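Local coordinates for cell shape-determining protein MreC (Listeria monocytogenes, PDB 2J5U) that is probably involved in forming and maintaining bacterial cell shape, and assembles into a homooligomer of 24 subunits arranged as 12 dimers, at residues D85-K91 against K119-L125; M101-T105 against H221-K226. All blocks are in the same frame, centred on the assembly; numbering follows the deposited sequence.

Contact 1 (D85-K91 against K119-L125); sequences DQVEIDK and KSATVEL
Gln86 and Thr122 meet on one face of the antiparallel pair formed by strands 86-89 and 121-125. The Gln86 chain runs out extended, with CG anti to the backbone N (chi1 164°). The two side chains cross at a slant, and the Thr122 methyl lies over the flat face of the carboxamide: CG2 of Thr122 is 3.4 Å from CD of Gln86, with OE1 and NE2 each 3.7 Å from the same methyl, a van der Waals contact with no hydrogen bond in it. The other branch of Thr122, OG1, turns toward Glu88, whose carboxylate passes nearby at 3.9 Å from OE2 to OG1, too long for a bond; that hydroxyl instead makes a weak hydrogen bond with Thr115 OG1. Glu88 CG rests over the carbonyl oxygen of Ala121.

Val87, Ile89, Ala121 and Val123 occupy the other face, all buried. Ile89 sets its CG2 against Val123 CG1 at 4.0 Å, the two side chains nearly perpendicular, while its CG1 approaches Ala121 CB. Leu125 CD1 reaches Val87 CG2 at 4.2 Å.

Val87 and Val123 bond in both directions; the bond from Val123 N to Val87 O, 2.9 Å, is the straighter at 167°. Ile89 and Ala121 form the second hydrogen-bonded pair. Beyond the regular pairs, Leu125 N donates to Asp85 O, and Asp85 OD1 accepts a hydrogen bond from Ser129 N.

The two strands are neighbours in a closed six-stranded antiparallel barrel, within the MreC barrel core. Their Val87-Ile89-Ala121-Val123 face turns to the inside, where Ile89 and Val123 meet valines of contact 2. Strand 68-77 flanks 86-89, with backbone hydrogen bonds between Glu88 and both Ile76 and Ser77, and strand 108-116 lies beyond 121-125, joined to Thr122 through Thr114 and Thr115.

Contact 2 (M101-T105 against H221-K226); sequences MAVTT and HVTVLK
With chi1 at 60°, Thr104 OG1 sits between its own backbone N and carbonyl carbon and leans over Thr223, where it makes a weak hydrogen bond of 3.5 Å to Thr223 O. The same oxygen takes the main-chain bond from Thr104 N at 2.7 Å, and Thr223 N returns one to Thr104 O, also 2.7 Å. The Thr104 methyl, turned beside the backbone N, faces Leu225 CD1 at 4.1 Å, the two side chains crossing at about a right angle.

At one end of the pair, Met101 is extended beyond CG and runs alongside Lys226: its CE lies 4.0 Å from Lys226 CB, while Met101 CB packs on Val224 CG1 at 3.8 Å. Val103 and Val224 meet through their CG2 methyls on the opposite face from Thr104 and Leu225. Leu225 N donates an almost straight bond to Ala102 O, 172° at N-H.

Backbone hydrogen bonds join strand 102-105 to strand 221-227, whose other edge pairs with strand 68-77 and so closes the barrel. The pairing therefore rests on backbone bonds and aliphatic packing; the buried Thr104 hydroxyl has a weak partner in Thr223 O, which Thr104 N already holds at short range.

Overall arrangement
After helix 31-58 and strand 68-77 the chain enters strand 86-89; contact 1 closes when it returns as 119-125, with strands 102-105 and 108-116 in between. Contact 2 closes much later, after the whole second barrel, when strand 221-227 comes back to 102-105. The two loops therefore cross rather than nest, since 101-105 lies inside the span of contact 1 and 221-226 beyond it. Both belong to the same barrel, with centres about 10 Å apart, and they meet inside it: Ile89 CD1 lies 3.7 Å from Val224 CG2, and Val123 CB lies 4.0 Å from Val103 CG2. Contact 2 thus brings the last strand back into the first barrel.

Contact 1 (D85-K91 against K119-L125)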
loop_
_atom_site.group_PDB
_atom_site.type_symbol
_atom_site.label_atom_id
_atom_site.label_comp_id
_atom_site.label_asym_id
_atom_site.label_seq_id
_atom_site.Cartn_x
_atom_site.Cartn_y
_atom_site.Cartn_z
ATOM N N ASP A 85 -87.926 7.687 -3.262
ATOM C CA ASP A 85 -87.317 6.383 -3.406
ATOM C C ASP A 85 -86.629 6.176 -4.738
ATOM O O ASP A 85 -85.553 5.584 -4.833
ATOM C CB ASP A 85 -88.374 5.275 -3.283
ATOM C CG ASP A 85 -88.890 5.097 -1.875
ATOM O OD1 ASP A 85 -88.160 5.446 -0.914
ATOM O OD2 ASP A 85 -90.021 4.578 -1.730
ATOM N N GLN A 86 -87.233 6.719 -5.772
ATOM C CA GLN A 86 -86.754 6.398 -7.079
ATOM C C GLN A 86 -86.984 7.438 -8.153
ATOM O O GLN A 86 -87.824 8.323 -8.032
ATOM C CB GLN A 86 -87.444 5.077 -7.371
ATOM C CG GLN A 86 -87.522 4.545 -8.720
ATOM C CD GLN A 86 -88.271 3.232 -8.663
ATOM O OE1 GLN A 86 -88.017 2.412 -7.781
ATOM N NE2 GLN A 86 -89.195 3.025 -9.592
ATOM N N VAL A 87 -86.215 7.303 -9.216
ATOM C CA VAL A 87 -86.264 8.216 -10.332
ATOM C C VAL A 87 -85.898 7.418 -11.588
ATOM O O VAL A 87 -85.246 6.375 -11.506
ATOM C CB VAL A 87 -85.264 9.373 -10.062
ATOM C CG1 VAL A 87 -84.607 9.830 -11.326
ATOM C CG2 VAL A 87 -85.988 10.520 -9.387
ATOM N N GLU A 88 -86.336 7.886 -12.748
ATOM C CA GLU A 88 -86.021 7.195 -13.991
ATOM C C GLU A 88 -85.218 8.091 -14.939
ATOM O O GLU A 88 -85.551 9.260 -15.123
ATOM C CB GLU A 88 -87.303 6.761 -14.657
ATOM C CG GLU A 88 -87.119 5.611 -15.578
ATOM C CD GLU A 88 -88.127 4.509 -15.305
ATOM O OE1 GLU A 88 -88.306 3.626 -16.189
ATOM O OE2 GLU A 88 -88.733 4.529 -14.201
ATOM N N ILE A 89 -84.157 7.555 -15.535
ATOM C CA ILE A 89 -83.341 8.361 -16.433
ATOM C C ILE A 89 -83.418 7.896 -17.878
ATOM O O ILE A 89 -83.762 6.744 -18.150
ATOM C CB ILE A 89 -81.866 8.402 -15.971
ATOM C CG1 ILE A 89 -81.293 6.984 -15.898
ATOM C CG2 ILE A 89 -81.774 9.115 -14.623
ATOM C CD1 ILE A 89 -79.848 6.943 -15.476
ATOM N N ASP A 90 -83.089 8.803 -18.798
ATOM C CA ASP A 90 -83.153 8.535 -20.232
ATOM C C ASP A 90 -81.966 7.800 -20.852
ATOM O O ASP A 90 -81.774 7.827 -22.074
ATOM C CB ASP A 90 -83.404 9.845 -20.997
ATOM C CG ASP A 90 -82.271 10.855 -20.841
ATOM O OD1 ASP A 90 -82.402 11.972 -21.384
ATOM O OD2 ASP A 90 -81.255 10.543 -20.182
ATOM N N LYS A 91 -81.162 7.148 -20.025
ATOM C CA LYS A 91 -80.040 6.387 -20.551
ATOM C C LYS A 91 -80.159 4.978 -20.004
ATOM O O LYS A 91 -80.625 4.783 -18.882
ATOM C CB LYS A 91 -78.706 7.020 -20.148
ATOM C CG LYS A 91 -78.419 8.345 -20.850
ATOM C CD LYS A 91 -78.041 8.142 -22.312
ATOM C CE LYS A 91 -78.795 9.105 -23.228
ATOM N NZ LYS A 91 -78.840 10.485 -22.684
ATOM N N LYS A 119 -83.069 1.533 -23.222
ATOM C CA LYS A 119 -82.815 2.959 -23.314
ATOM C C LYS A 119 -83.179 3.805 -22.105
ATOM O O LYS A 119 -83.259 5.028 -22.200
ATOM C CB LYS A 119 -83.503 3.514 -24.558
ATOM C CG LYS A 119 -82.848 3.075 -25.859
ATOM C CD LYS A 119 -83.255 3.986 -27.006
ATOM C CE LYS A 119 -82.284 3.892 -28.181
ATOM N NZ LYS A 119 -82.180 2.512 -28.756
ATOM N N SER A 120 -83.393 3.171 -20.962
ATOM C CA SER A 120 -83.730 3.930 -19.765
ATOM C C SER A 120 -83.384 3.068 -18.585
ATOM O O SER A 120 -83.104 1.884 -18.760
ATOM C CB SER A 120 -85.220 4.298 -19.742
ATOM O OG SER A 120 -86.050 3.153 -19.764
ATOM N N ALA A 121 -83.389 3.654 -17.393
ATOM C CA ALA A 121 -83.060 2.903 -16.197
ATOM C C ALA A 121 -83.603 3.553 -14.937
ATOM O O ALA A 121 -83.905 4.746 -14.908
ATOM C CB ALA A 121 -81.568 2.745 -16.089
ATOM N N THR A 122 -83.707 2.748 -13.888
ATOM C CA THR A 122 -84.215 3.186 -12.601
ATOM C C THR A 122 -83.043 3.415 -11.667
ATOM O O THR A 122 -82.096 2.634 -11.662
ATOM C CB THR A 122 -85.125 2.088 -11.983
ATOM O OG1 THR A 122 -86.230 1.836 -12.855
ATOM C CG2 THR A 122 -85.654 2.508 -10.633
ATOM N N VAL A 123 -83.085 4.486 -10.885
ATOM C CA VAL A 123 -82.021 4.719 -9.934
ATOM C C VAL A 123 -82.636 4.967 -8.559
ATOM O O VAL A 123 -83.602 5.730 -8.401
ATOM C CB VAL A 123 -81.047 5.893 -10.374
ATOM C CG1 VAL A 123 -81.407 6.396 -11.727
ATOM C CG2 VAL A 123 -81.042 7.010 -9.369
ATOM N N GLU A 124 -82.081 4.272 -7.571
ATOM C CA GLU A 124 -82.538 4.375 -6.203
ATOM C C GLU A 124 -81.791 5.508 -5.533
ATOM O O GLU A 124 -80.563 5.517 -5.511
ATOM C CB GLU A 124 -82.278 3.059 -5.483
ATOM C CG GLU A 124 -82.634 3.088 -4.028
ATOM C CD GLU A 124 -83.220 1.778 -3.563
ATOM O OE1 GLU A 124 -84.276 1.376 -4.119
ATOM O OE2 GLU A 124 -82.631 1.155 -2.643
ATOM N N LEU A 125 -82.543 6.453 -4.983
ATOM C CA LEU A 125 -81.984 7.627 -4.325
ATOM C C LEU A 125 -81.496 7.397 -2.901
ATOM O O LEU A 125 -81.967 6.500 -2.208
ATOM C CB LEU A 125 -83.027 8.741 -4.304
ATOM C CG LEU A 125 -83.621 9.131 -5.657
ATOM C CD1 LEU A 125 -84.699 10.164 -5.432
ATOM C CD2 LEU A 125 -82.540 9.663 -6.576
#

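Contact 2 (M101-T105 against H221-K226)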
loop_
_atom_site.group_PDB
_atom_site.type_symbol
_atom_site.label_atom_id
_atom_site.label_comp_id
_atom_site.label_asym_id
_atom_site.label_seq_id
_atom_site.Cartn_x
_atom_site.Cartn_y
_atom_site.Cartn_z
ATOM N N MET A 101 -74.174 1.200 -10.773
ATOM C CA MET A 101 -73.344 2.347 -11.116
ATOM C C MET A 101 -73.820 3.530 -10.259
ATOM O O MET A 101 -75.011 3.665 -9.961
ATOM C CB MET A 101 -73.482 2.692 -12.605
ATOM C CG MET A 101 -72.506 1.976 -13.521
ATOM S SD MET A 101 -72.747 2.301 -15.253
ATOM C CE MET A 101 -71.752 1.093 -15.952
ATOM N N ALA A 102 -72.892 4.383 -9.848
ATOM C CA ALA A 102 -73.246 5.538 -9.032
ATOM C C ALA A 102 -73.868 6.630 -9.894
ATOM O O ALA A 102 -73.512 6.788 -11.062
ATOM C CB ALA A 102 -72.013 6.070 -8.342
ATOM N N VAL A 103 -74.811 7.372 -9.329
ATOM C CA VAL A 103 -75.438 8.454 -10.065
ATOM C C VAL A 103 -75.244 9.696 -9.232
ATOM O O VAL A 103 -75.540 9.699 -8.034
ATOM C CB VAL A 103 -76.938 8.233 -10.273
ATOM C CG1 VAL A 103 -77.511 9.399 -11.056
ATOM C CG2 VAL A 103 -77.186 6.923 -11.014
ATOM N N THR A 104 -74.754 10.753 -9.873
ATOM C CA THR A 104 -74.473 12.006 -9.178
ATOM C C THR A 104 -74.904 13.268 -9.911
ATOM O O THR A 104 -75.393 13.226 -11.040
ATOM C CB THR A 104 -72.964 12.167 -8.945
ATOM O OG1 THR A 104 -72.300 12.160 -10.213
ATOM C CG2 THR A 104 -72.420 11.041 -8.098
ATOM N N THR A 105 -74.687 14.388 -9.232
ATOM C CA THR A 105 -74.956 15.721 -9.751
ATOM C C THR A 105 -73.732 16.499 -9.282
ATOM O O THR A 105 -72.946 15.999 -8.474
ATOM C CB THR A 105 -76.206 16.388 -9.121
ATOM O OG1 THR A 105 -75.959 16.665 -7.738
ATOM C CG2 THR A 105 -77.413 15.499 -9.254
ATOM N N HIS A 221 -81.013 17.146 -14.355
ATOM C CA HIS A 221 -79.780 16.698 -14.989
ATOM C C HIS A 221 -78.962 15.880 -14.009
ATOM O O HIS A 221 -78.791 16.254 -12.845
ATOM C CB HIS A 221 -79.005 17.884 -15.523
ATOM C CG HIS A 221 -79.683 18.534 -16.682
ATOM N ND1 HIS A 221 -80.069 17.826 -17.802
ATOM C CD2 HIS A 221 -80.103 19.806 -16.878
ATOM C CE1 HIS A 221 -80.700 18.633 -18.636
ATOM N NE2 HIS A 221 -80.733 19.839 -18.100
ATOM N N VAL A 222 -78.444 14.764 -14.503
ATOM C CA VAL A 222 -77.732 13.825 -13.663
ATOM C C VAL A 222 -76.585 13.107 -14.378
ATOM O O VAL A 222 -76.542 13.061 -15.612
ATOM C CB VAL A 222 -78.781 12.814 -13.153
ATOM C CG1 VAL A 222 -78.314 11.394 -13.335
ATOM C CG2 VAL A 222 -79.120 13.126 -11.737
ATOM N N THR A 223 -75.660 12.533 -13.613
ATOM C CA THR A 223 -74.524 11.827 -14.218
ATOM C C THR A 223 -74.246 10.417 -13.678
ATOM O O THR A 223 -74.050 10.214 -12.473
ATOM C CB THR A 223 -73.233 12.657 -14.088
ATOM O OG1 THR A 223 -73.463 13.956 -14.634
ATOM C CG2 THR A 223 -72.100 12.012 -14.862
ATOM N N VAL A 224 -74.217 9.449 -14.586
ATOM C CA VAL A 224 -73.960 8.061 -14.217
ATOM C C VAL A 224 -72.466 7.758 -14.378
ATOM O O VAL A 224 -71.898 7.948 -15.448
ATOM C CB VAL A 224 -74.780 7.089 -15.103
ATOM C CG1 VAL A 224 -74.544 5.657 -14.674
ATOM C CG2 VAL A 224 -76.242 7.408 -15.005
ATOM N N LEU A 225 -71.840 7.285 -13.305
ATOM C CA LEU A 225 -70.415 6.966 -13.307
ATOM C C LEU A 225 -70.067 5.489 -13.462
ATOM O O LEU A 225 -70.484 4.660 -12.666
ATOM C CB LEU A 225 -69.767 7.463 -12.009
ATOM C CG LEU A 225 -70.159 8.864 -11.544
ATOM C CD1 LEU A 225 -69.404 9.210 -10.275
ATOM C CD2 LEU A 225 -69.872 9.868 -12.650
ATOM N N LYS A 226 -69.297 5.162 -14.489
ATOM C CA LYS A 226 -68.847 3.791 -14.677
ATOM C C LYS A 226 -67.567 3.732 -13.840
ATOM O O LYS A 226 -66.702 4.593 -13.974
ATOM C CB LYS A 226 -68.524 3.526 -16.148
ATOM C CG LYS A 226 -67.847 2.186 -16.418
ATOM C CD LYS A 226 -67.392 2.084 -17.867
ATOM C CE LYS A 226 -66.642 0.778 -18.130
ATOM N NZ LYS A 226 -66.175 0.659 -19.554
#